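Local coordinates for cobalamin biosynthesis protein CobN (Mycobacterium tuberculosis, PDB 7C6O) that is the large catalytic subunit of cobaltochelatase, which probably inserts cobalt into the corrin ring precursor during cobalamin biosynthesis, at residues A[719-722]-A[723-727]; A[858-861]-A[862-866]; A[1100-1104]-A[1105-1109]. All blocks are in the same frame, centred on the assembly; numbering follows the deposited sequence.

Interaction 1: residues A[719-722]-A[723-727]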
ATOM      1  N   ALA A 719      -7.942  23.703  -6.588  1.00 18.46           N
ATOM      2  CA  ALA A 719      -7.524  22.950  -5.409  1.00 18.52           C
ATOM      3  C   ALA A 719      -6.107  22.415  -5.568  1.00 19.39           C
ATOM      4  O   ALA A 719      -5.313  22.442  -4.619  1.00 17.71           O
ATOM      5  CB  ALA A 719      -8.501  21.807  -5.141  1.00 18.12           C
ATOM      6  N   ILE A 720      -5.769  21.929  -6.763  1.00 17.53           N
ATOM      7  CA  ILE A 720      -4.429  21.398  -7.000  1.00 18.60           C
ATOM      8  C   ILE A 720      -3.386  22.502  -6.870  1.00 18.38           C
ATOM      9  O   ILE A 720      -2.325  22.307  -6.265  1.00 18.68           O
ATOM     10  CB  ILE A 720      -4.368  20.713  -8.379  1.00 18.86           C
ATOM     11  CG1 ILE A 720      -5.198  19.423  -8.364  1.00 17.34           C
ATOM     12  CG2 ILE A 720      -2.927  20.432  -8.781  1.00 20.35           C
ATOM     13  CD1 ILE A 720      -5.420  18.817  -9.732  1.00 17.92           C
ATOM     14  N   LEU A 721      -3.678  23.681  -7.421  1.00 19.57           N
ATOM     15  CA  LEU A 721      -2.722  24.781  -7.435  1.00 21.98           C
ATOM     16  C   LEU A 721      -2.556  25.460  -6.083  1.00 23.21           C
ATOM     17  O   LEU A 721      -1.625  26.257  -5.926  1.00 22.83           O
ATOM     18  CB  LEU A 721      -3.139  25.829  -8.468  1.00 19.55           C
ATOM     19  CG  LEU A 721      -3.100  25.407  -9.936  1.00 18.44           C
ATOM     20  CD1 LEU A 721      -3.559  26.555 -10.824  1.00 19.94           C
ATOM     21  CD2 LEU A 721      -1.699  24.947 -10.313  1.00 18.87           C
ATOM     22  N   ARG A 722      -3.431  25.184  -5.112  1.00 22.04           N
ATOM     23  CA  ARG A 722      -3.316  25.858  -3.823  1.00 22.95           C
ATOM     24  C   ARG A 722      -2.060  25.432  -3.076  1.00 23.29           C
ATOM     25  O   ARG A 722      -1.496  26.221  -2.308  1.00 25.67           O
ATOM     26  CB  ARG A 722      -4.557  25.590  -2.970  1.00 22.78           C
ATOM     27  CG  ARG A 722      -4.641  26.474  -1.735  1.00 25.64           C
ATOM     28  CD  ARG A 722      -5.753  26.043  -0.796  1.00 22.43           C
ATOM     29  NE  ARG A 722      -7.084  26.319  -1.331  1.00 23.66           N
ATOM     30  CZ  ARG A 722      -8.211  26.067  -0.672  1.00 20.75           C
ATOM     31  NH1 ARG A 722      -8.164  25.534   0.543  1.00 18.95           N
ATOM     32  NH2 ARG A 722      -9.384  26.346  -1.224  1.00 21.55           N
ATOM     33  N   ALA A 723      -1.600  24.207  -3.292  1.00 22.30           N
ATOM     34  CA  ALA A 723      -0.455  23.693  -2.559  1.00 19.52           C
ATOM     35  C   ALA A 723       0.852  24.124  -3.206  1.00 21.29           C
ATOM     36  O   ALA A 723       0.924  24.373  -4.414  1.00 18.24           O
ATOM     37  CB  ALA A 723      -0.505  22.166  -2.490  1.00 20.86           C
ATOM     38  N   ARG A 724       1.893  24.231  -2.383  1.00 23.42           N
ATOM     39  CA  ARG A 724       3.237  24.373  -2.920  0.53 28.64           C
ATOM     40  C   ARG A 724       3.619  23.081  -3.635  1.00 27.73           C
ATOM     41  O   ARG A 724       3.388  21.979  -3.124  1.00 23.74           O
ATOM     42  CB  ARG A 724       4.228  24.722  -1.803  0.53 31.28           C
ATOM     43  CG  ARG A 724       5.201  23.620  -1.398  0.53 33.94           C
ATOM     44  CD  ARG A 724       4.645  22.742  -0.285  0.53 36.05           C
ATOM     45  NE  ARG A 724       5.490  21.571  -0.056  0.53 35.87           N
ATOM     46  CZ  ARG A 724       5.179  20.336  -0.440  0.53 32.40           C
ATOM     47  NH1 ARG A 724       4.031  20.102  -1.061  0.53 30.53           N
ATOM     48  NH2 ARG A 724       6.013  19.336  -0.196  0.53 28.06           N
ATOM     49  N   GLN A 725       4.173  23.214  -4.834  1.00 24.82           N
ATOM     50  CA  GLN A 725       4.402  22.056  -5.687  1.00 22.21           C
ATOM     51  C   GLN A 725       5.761  21.428  -5.414  1.00 21.42           C
ATOM     52  O   GLN A 725       6.791  22.109  -5.463  1.00 19.55           O
ATOM     53  CB  GLN A 725       4.293  22.448  -7.162  1.00 19.22           C
ATOM     54  CG  GLN A 725       2.954  23.057  -7.552  1.00 18.79           C
ATOM     55  CD  GLN A 725       1.786  22.108  -7.340  1.00 20.11           C
ATOM     56  OE1 GLN A 725       1.958  20.887  -7.288  1.00 20.17           O
ATOM     57  NE2 GLN A 725       0.589  22.669  -7.215  1.00 19.84           N
ATOM     58  N   LEU A 726       5.753  20.132  -5.115  1.00 16.86           N
ATOM     59  CA  LEU A 726       6.950  19.305  -5.200  1.00 19.16           C
ATOM     60  C   LEU A 726       6.947  18.671  -6.585  1.00 21.98           C
ATOM     61  O   LEU A 726       6.151  17.768  -6.861  1.00 19.24           O
ATOM     62  CB  LEU A 726       6.972  18.245  -4.101  1.00 17.95           C
ATOM     63  CG  LEU A 726       8.191  17.321  -4.073  1.00 18.24           C
ATOM     64  CD1 LEU A 726       9.467  18.107  -3.792  1.00 23.15           C
ATOM     65  CD2 LEU A 726       8.005  16.221  -3.044  1.00 20.14           C
ATOM     66  N   PHE A 727       7.812  19.166  -7.465  1.00 19.82           N
ATOM     67  CA  PHE A 727       7.818  18.738  -8.857  1.00 22.55           C
ATOM     68  C   PHE A 727       9.259  18.582  -9.312  1.00 22.41           C
ATOM     69  O   PHE A 727      10.073  19.490  -9.116  1.00 23.35           O
ATOM     70  CB  PHE A 727       7.074  19.742  -9.745  1.00 22.33           C
ATOM     71  CG  PHE A 727       6.791  19.230 -11.129  1.00 27.58           C
ATOM     72  CD1 PHE A 727       5.677  18.443 -11.375  1.00 26.66           C
ATOM     73  CD2 PHE A 727       7.635  19.538 -12.182  1.00 30.90           C
ATOM     74  CE1 PHE A 727       5.413  17.970 -12.647  1.00 27.68           C
ATOM     75  CE2 PHE A 727       7.377  19.067 -13.456  1.00 30.76           C
ATOM     76  CZ  PHE A 727       6.264  18.284 -13.689  1.00 28.25           C
TER
HETATM   77  O   HOH W   1       0.650  25.668  -7.605  1.00 21.68           O
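Gln725 folds back to the helical residues just before it and donates its side-chain amide NE2 to the backbone O of Ile720, 3.1 Å away. The bond is bent, with 138° at the hydrogen. NE2 comes in above the carbonyl plane and not on a lone pair. The acceptor lies close to the amide plane of Gln725, so the donor group is used nearly in its own plane. Two torsions produce the fold-back. CG stands anti to the carbonyl carbon, beside the backbone N (chi1 -58°), and a second bend at chi2 (-62°) turns the amide toward the chain. NE2 also passes over the backbone of Leu721, 3.9 Å from its CA.

A water adds a second link: it accepts from Gln725 NE2 at 3.0 Å and can donate to Leu721 O at 2.9 Å. One amide nitrogen thus serves two successive carbonyls, directly at Ile720 and through water at Leu721. Here a side chain from the following loop reaches back to carbonyls near the C-terminal end of helix 710-722.

The backbone turns extended at Ala723 and runs out into that loop. CB of Arg722 still lies beside the start of Ala723, but beyond CB the side chain leads away. Its NH1 donates to Asp694 O, outside the two segments. Leu721 also turns away, packing on Val789 and Ala793 of helix 784-801, while Gln725 touches Phe792 of that helix.

Interaction 2: residues A[858-861]-A[862-866]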
ATOM      1  N   ALA A 858       8.241  17.424   8.474  1.00 16.43           N
ATOM      2  CA  ALA A 858       6.833  17.369   8.850  1.00 17.12           C
ATOM      3  C   ALA A 858       6.638  16.651  10.178  1.00 16.44           C
ATOM      4  O   ALA A 858       5.852  17.098  11.021  1.00 19.19           O
ATOM      5  CB  ALA A 858       6.022  16.686   7.748  1.00 19.34           C
ATOM      6  N   GLY A 859       7.343  15.537  10.384  1.00 14.78           N
ATOM      7  CA  GLY A 859       7.199  14.803  11.631  1.00 17.42           C
ATOM      8  C   GLY A 859       7.630  15.612  12.839  1.00 16.73           C
ATOM      9  O   GLY A 859       6.999  15.548  13.898  1.00 16.09           O
ATOM     10  N   VAL A 860       8.715  16.379  12.701  1.00 16.11           N
ATOM     11  CA  VAL A 860       9.140  17.269  13.778  1.00 17.40           C
ATOM     12  C   VAL A 860       8.060  18.304  14.067  1.00 17.69           C
ATOM     13  O   VAL A 860       7.743  18.588  15.230  1.00 21.12           O
ATOM     14  CB  VAL A 860      10.485  17.935  13.424  1.00 20.31           C
ATOM     15  CG1 VAL A 860      10.808  19.043  14.419  1.00 20.61           C
ATOM     16  CG2 VAL A 860      11.603  16.901  13.397  1.00 18.17           C
ATOM     17  N   ALA A 861       7.473  18.877  13.014  1.00 15.76           N
ATOM     18  CA  ALA A 861       6.396  19.843  13.201  1.00 17.44           C
ATOM     19  C   ALA A 861       5.173  19.192  13.837  1.00 17.11           C
ATOM     20  O   ALA A 861       4.525  19.792  14.703  1.00 17.03           O
ATOM     21  CB  ALA A 861       6.034  20.492  11.865  1.00 16.99           C
ATOM     22  N   LEU A 862       4.842  17.965  13.424  1.00 16.01           N
ATOM     23  CA  LEU A 862       3.737  17.245  14.053  1.00 15.36           C
ATOM     24  C   LEU A 862       4.015  17.007  15.533  1.00 14.60           C
ATOM     25  O   LEU A 862       3.150  17.239  16.385  1.00 17.08           O
ATOM     26  CB  LEU A 862       3.491  15.918  13.327  1.00 16.12           C
ATOM     27  CG  LEU A 862       2.775  15.993  11.976  1.00 16.62           C
ATOM     28  CD1 LEU A 862       2.991  14.717  11.177  1.00 15.17           C
ATOM     29  CD2 LEU A 862       1.282  16.249  12.174  1.00 18.29           C
ATOM     30  N   ALA A 863       5.224  16.540  15.856  1.00 15.05           N
ATOM     31  CA  ALA A 863       5.597  16.329  17.251  1.00 14.37           C
ATOM     32  C   ALA A 863       5.539  17.633  18.040  1.00 14.53           C
ATOM     33  O   ALA A 863       4.931  17.693  19.115  1.00 14.49           O
ATOM     34  CB  ALA A 863       6.995  15.713  17.333  1.00 14.45           C
ATOM     35  N   ASP A 864       6.169  18.688  17.519  1.00 19.90           N
ATOM     36  CA  ASP A 864       6.177  19.968  18.226  1.00 21.17           C
ATOM     37  C   ASP A 864       4.766  20.503  18.422  1.00 20.47           C
ATOM     38  O   ASP A 864       4.439  21.038  19.488  1.00 18.82           O
ATOM     39  CB  ASP A 864       7.025  20.986  17.465  1.00 20.42           C
ATOM     40  CG  ASP A 864       8.510  20.704  17.567  1.00 25.22           C
ATOM     41  OD1 ASP A 864       8.905  19.844  18.385  1.00 24.97           O
ATOM     42  OD2 ASP A 864       9.283  21.344  16.822  1.00 28.77           O
ATOM     43  N   SER A 865       3.913  20.361  17.402  1.00 16.65           N
ATOM     44  CA  SER A 865       2.557  20.892  17.480  1.00 17.81           C
ATOM     45  C   SER A 865       1.718  20.118  18.490  1.00 18.65           C
ATOM     46  O   SER A 865       0.933  20.712  19.238  1.00 16.84           O
ATOM     47  CB  SER A 865       1.912  20.857  16.093  1.00 17.62           C
ATOM     48  OG  SER A 865       0.610  21.409  16.107  1.00 19.82           O
ATOM     49  N   LEU A 866       1.872  18.793  18.522  1.00 18.45           N
ATOM     50  CA  LEU A 866       1.149  17.979  19.496  1.00 16.18           C
ATOM     51  C   LEU A 866       1.564  18.332  20.919  1.00 14.93           C
ATOM     52  O   LEU A 866       0.717  18.476  21.808  1.00 16.58           O
ATOM     53  CB  LEU A 866       1.389  16.494  19.210  1.00 15.98           C
ATOM     54  CG  LEU A 866       0.782  15.423  20.126  1.00 21.55           C
ATOM     55  CD1 LEU A 866       0.564  14.142  19.337  1.00 19.16           C
ATOM     56  CD2 LEU A 866       1.664  15.133  21.334  1.00 25.24           C
TER
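Leu862 sits one turn after Ala858, and its N donates to Ala858 O at 2.7 Å. This is the first of four successive backbone bonds. Ala863 N to Gly859 O, Asp864 N to Val860 O and Ser865 N to Ala861 O follow, each 2.8 Å long. The straightest is that of Asp864, with 169° at the hydrogen; the most bent is that of Ser865.

Side-chain carbons also lie against the carbonyls of the preceding turn. Leu862 CG is 3.4 Å from Ala858 O, and a chi1 of -76° turns it back toward that oxygen. Ala863 CB lies 3.4 Å from Gly859 O. Ser865 CB is 3.1 Å from Ala861 O, while its OG is hydrogen-bonded to Thr1108 OG1.

The side-chain pair of this turn is Val860 and Asp864. They lie side by side and point the same way. The touch is nonpolar against polar: chi1 of 170° sends Val860 CG1 toward the carboxylate, 3.7 Å from Asp864 OD2. The carboxylate also lies beside the Val860 carbonyl, with Asp864 CG 3.2 Å from Val860 O. That oxygen takes its hydrogen bond from Asp864 N, not from the carboxylate.

Packing on the rest of the fold uses several residues. Ala863 touches Ala903 and Leu904 of helix 896-905. Ala858, Ala861 and Leu862 meet Ile1106, and Leu862 and Leu866 reach strand 1056-1061. The i to i+4 ladder is that of a regular alpha helix, here the middle of helix 853-874, packed against helix 896-905 and the mixed sheet that holds strand 1056-1061.

Interaction 3: residues A[1100-1104]-A[1105-1109]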
ATOM      1  N   ASN A1100      -1.700  17.013   8.748  1.00 14.38           N
ATOM      2  CA  ASN A1100      -0.587  17.162   7.818  1.00 14.11           C
ATOM      3  C   ASN A1100      -1.062  17.080   6.368  1.00 15.97           C
ATOM      4  O   ASN A1100      -0.365  16.560   5.496  1.00 15.29           O
ATOM      5  CB  ASN A1100       0.520  16.142   8.099  1.00 13.12           C
ATOM      6  CG  ASN A1100       0.043  14.695   8.036  1.00 14.97           C
ATOM      7  OD1 ASN A1100      -1.109  14.385   8.337  1.00 12.64           O
ATOM      8  ND2 ASN A1100       0.953  13.792   7.668  1.00 13.86           N
ATOM      9  N   THR A1101      -2.263  17.602   6.098  1.00 16.74           N
ATOM     10  CA  THR A1101      -2.690  17.776   4.712  1.00 16.31           C
ATOM     11  C   THR A1101      -1.870  18.854   4.018  1.00 19.95           C
ATOM     12  O   THR A1101      -1.703  18.815   2.793  1.00 22.08           O
ATOM     13  CB  THR A1101      -4.179  18.129   4.643  1.00 18.20           C
ATOM     14  OG1 THR A1101      -4.436  19.306   5.425  1.00 15.04           O
ATOM     15  CG2 THR A1101      -5.030  16.976   5.153  1.00 19.63           C
ATOM     16  N   ARG A1102      -1.355  19.814   4.780  1.00 17.01           N
ATOM     17  CA  ARG A1102      -0.497  20.880   4.264  1.00 21.57           C
ATOM     18  C   ARG A1102       0.817  20.843   5.027  1.00 23.89           C
ATOM     19  O   ARG A1102       0.886  21.326   6.172  1.00 26.28           O
ATOM     20  CB  ARG A1102      -1.174  22.242   4.409  1.00 25.13           C
ATOM     21  CG  ARG A1102      -2.469  22.370   3.617  1.00 29.13           C
ATOM     22  CD  ARG A1102      -3.434  23.361   4.264  1.00 33.16           C
ATOM     23  NE  ARG A1102      -2.850  24.691   4.418  1.00 35.97           N
ATOM     24  CZ  ARG A1102      -3.498  25.735   4.927  1.00 36.86           C
ATOM     25  NH1 ARG A1102      -4.754  25.609   5.333  1.00 37.74           N
ATOM     26  NH2 ARG A1102      -2.890  26.909   5.030  1.00 35.21           N
ATOM     27  N   PRO A1103       1.879  20.273   4.451  1.00 25.58           N
ATOM     28  CA  PRO A1103       3.141  20.140   5.200  1.00 25.33           C
ATOM     29  C   PRO A1103       3.738  21.463   5.645  1.00 28.28           C
ATOM     30  O   PRO A1103       4.515  21.477   6.606  1.00 27.63           O
ATOM     31  CB  PRO A1103       4.064  19.420   4.206  1.00 28.34           C
ATOM     32  CG  PRO A1103       3.144  18.744   3.243  1.00 26.38           C
ATOM     33  CD  PRO A1103       1.946  19.636   3.126  1.00 23.92           C
ATOM     34  N   ASP A1104       3.407  22.569   4.984  1.00 30.73           N
ATOM     35  CA  ASP A1104       3.897  23.883   5.373  1.00 32.96           C
ATOM     36  C   ASP A1104       2.953  24.604   6.329  1.00 30.63           C
ATOM     37  O   ASP A1104       3.184  25.776   6.644  1.00 33.00           O
ATOM     38  CB  ASP A1104       4.146  24.745   4.131  1.00 34.75           C
ATOM     39  CG  ASP A1104       2.998  24.695   3.141  0.38 37.66           C
ATOM     40  OD1 ASP A1104       1.992  24.007   3.419  0.57 38.55           O
ATOM     41  OD2 ASP A1104       3.107  25.341   2.079  0.82 39.44           O
ATOM     42  N   ALA A1105       1.906  23.936   6.797  1.00 26.91           N
ATOM     43  CA  ALA A1105       0.980  24.500   7.768  1.00 27.93           C
ATOM     44  C   ALA A1105       0.438  23.371   8.643  1.00 24.85           C
ATOM     45  O   ALA A1105      -0.759  23.104   8.706  1.00 23.74           O
ATOM     46  CB  ALA A1105      -0.141  25.266   7.067  1.00 30.71           C
ATOM     47  N   ILE A1106       1.334  22.681   9.347  1.00 23.59           N
ATOM     48  CA  ILE A1106       0.917  21.575  10.197  1.00 22.10           C
ATOM     49  C   ILE A1106       0.238  22.122  11.444  1.00 19.22           C
ATOM     50  O   ILE A1106       0.747  23.039  12.099  1.00 18.96           O
ATOM     51  CB  ILE A1106       2.117  20.680  10.539  1.00 25.56           C
ATOM     52  CG1 ILE A1106       2.449  19.790   9.341  1.00 29.88           C
ATOM     53  CG2 ILE A1106       1.834  19.837  11.774  1.00 23.28           C
ATOM     54  CD1 ILE A1106       3.650  18.926   9.541  1.00 34.84           C
ATOM     55  N   ARG A1107      -0.933  21.573  11.762  1.00 17.32           N
ATOM     56  CA  ARG A1107      -1.737  22.010  12.893  1.00 21.14           C
ATOM     57  C   ARG A1107      -2.229  20.794  13.666  1.00 22.42           C
ATOM     58  O   ARG A1107      -2.369  19.701  13.112  1.00 22.33           O
ATOM     59  CB  ARG A1107      -2.940  22.853  12.435  1.00 24.27           C
ATOM     60  CG  ARG A1107      -2.571  24.172  11.771  1.00 29.69           C
ATOM     61  CD  ARG A1107      -3.586  24.538  10.699  1.00 33.97           C
ATOM     62  NE  ARG A1107      -3.519  23.616   9.566  1.00 39.06           N
ATOM     63  CZ  ARG A1107      -4.487  23.457   8.666  1.00 38.56           C
ATOM     64  NH1 ARG A1107      -5.610  24.156   8.767  1.00 39.82           N
ATOM     65  NH2 ARG A1107      -4.333  22.594   7.669  1.00 34.72           N
ATOM     66  N   THR A1108      -2.489  20.998  14.954  1.00 18.73           N
ATOM     67  CA  THR A1108      -3.040  19.969  15.823  1.00 16.89           C
ATOM     68  C   THR A1108      -4.355  20.464  16.405  1.00 22.58           C
ATOM     69  O   THR A1108      -4.462  21.620  16.827  1.00 25.55           O
ATOM     70  CB  THR A1108      -2.061  19.611  16.954  1.00 20.42           C
ATOM     71  OG1 THR A1108      -0.840  19.117  16.393  1.00 20.69           O
ATOM     72  CG2 THR A1108      -2.652  18.546  17.872  1.00 18.68           C
ATOM     73  N   ARG A1109      -5.361  19.596  16.404  1.00 17.00           N
ATOM     74  CA  ARG A1109      -6.630  19.909  17.037  1.00 20.08           C
ATOM     75  C   ARG A1109      -7.134  18.669  17.757  1.00 17.36           C
ATOM     76  O   ARG A1109      -6.647  17.557  17.534  1.00 17.43           O
ATOM     77  CB  ARG A1109      -7.660  20.420  16.016  1.00 22.92           C
ATOM     78  CG  ARG A1109      -8.006  19.445  14.911  1.00 23.62           C
ATOM     79  CD  ARG A1109      -8.881  20.124  13.857  1.00 27.37           C
ATOM     80  NE  ARG A1109      -8.139  21.123  13.094  1.00 26.27           N
ATOM     81  CZ  ARG A1109      -7.602  20.907  11.895  1.00 25.27           C
ATOM     82  NH1 ARG A1109      -7.732  19.726  11.306  1.00 20.24           N
ATOM     83  NH2 ARG A1109      -6.938  21.876  11.282  1.00 27.17           N
TER
HETATM   84  O   HOH W   2      -1.870  20.786   7.418  1.00 16.72           O
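Arg1102 and Arg1107 bring their guanidinium groups together beside a tight turn. The Arg1102 side chain starts with CG anti to the carbonyl carbon (chi1 -62°), and its CB is 4.2 Å from Ala1105 CB. CD then meets the other arginine, 3.6 Å from Arg1107 NH2. The chain bends here (chi3 58°), which places NE 3.8 Å from Ala1105 CB. NE leads on to CZ, which lies over one face of the Arg1107 guanidinium, offset toward its rim. At the tip the two terminal nitrogens part. NH2 stays by the Ala1105 methyl and donates to Glu744 O. Arg1102 NH1 lies 3.8 Å from Arg1107 NH1 and is hydrogen-bonded to a bound glycerol. The two guanidinium planes are 56° apart, so this is no parallel stack.

The like charges have other partners nearby. Arg1109 NH2 lies over the opposite face of the Arg1107 guanidinium. Asp1099 is shared by these two, forming salt bridges with Arg1107 NH2 and Arg1109 NH1, which would be expected to offset part of the repulsion. Arg1109 NH1 also pairs with Glu1114. Arg1107 is held at NE as well, which donates to Ala1105 O at 2.9 Å.

A water ties the same parts together. It accepts from Arg1102 N and from Arg1107 NH2, lying in the plane of that guanidinium at its edge, and can donate to Ala1105 O.

Ile1106 faces helix 853-874, and its CG1 is 3.8 Å from Pro1103 O.

Ala1105 N donates to Arg1102 O at 2.9 Å, closing a type I beta turn from Arg1102 to Ala1105. The turn belongs to the connection between antiparallel strands 1094-1099 and 1107-1110, at one edge of the mixed sheet, with 1107-1110 as its outermost strand in this chain.

Overall arrangement
Interactions 2 and 3 are neighbours, with centres about 9 Å apart. Ser865 OG and Thr1108 OG1 lie 2.7 Å apart, a probable hydrogen bond. Interaction 1 meets the loop of interaction 3, where Arg724 CD is 3.8 Å from Asp1104 OD2. Their centres are about 15 Å apart. Two outside residues also join them. Arg830 takes a weak bond from Arg724 and donates to Asn1100 O, and Glu744 is met by both Arg722 and Arg1102. Interactions 1 and 2 do not touch; their nearest atoms are about 8 Å apart. Bound glycerol lies about 3 Å from the Arg1102 side chain and about 5 Å from that of Arg722. It probably comes from the crystallisation liquor, so it does not by itself mark an active site.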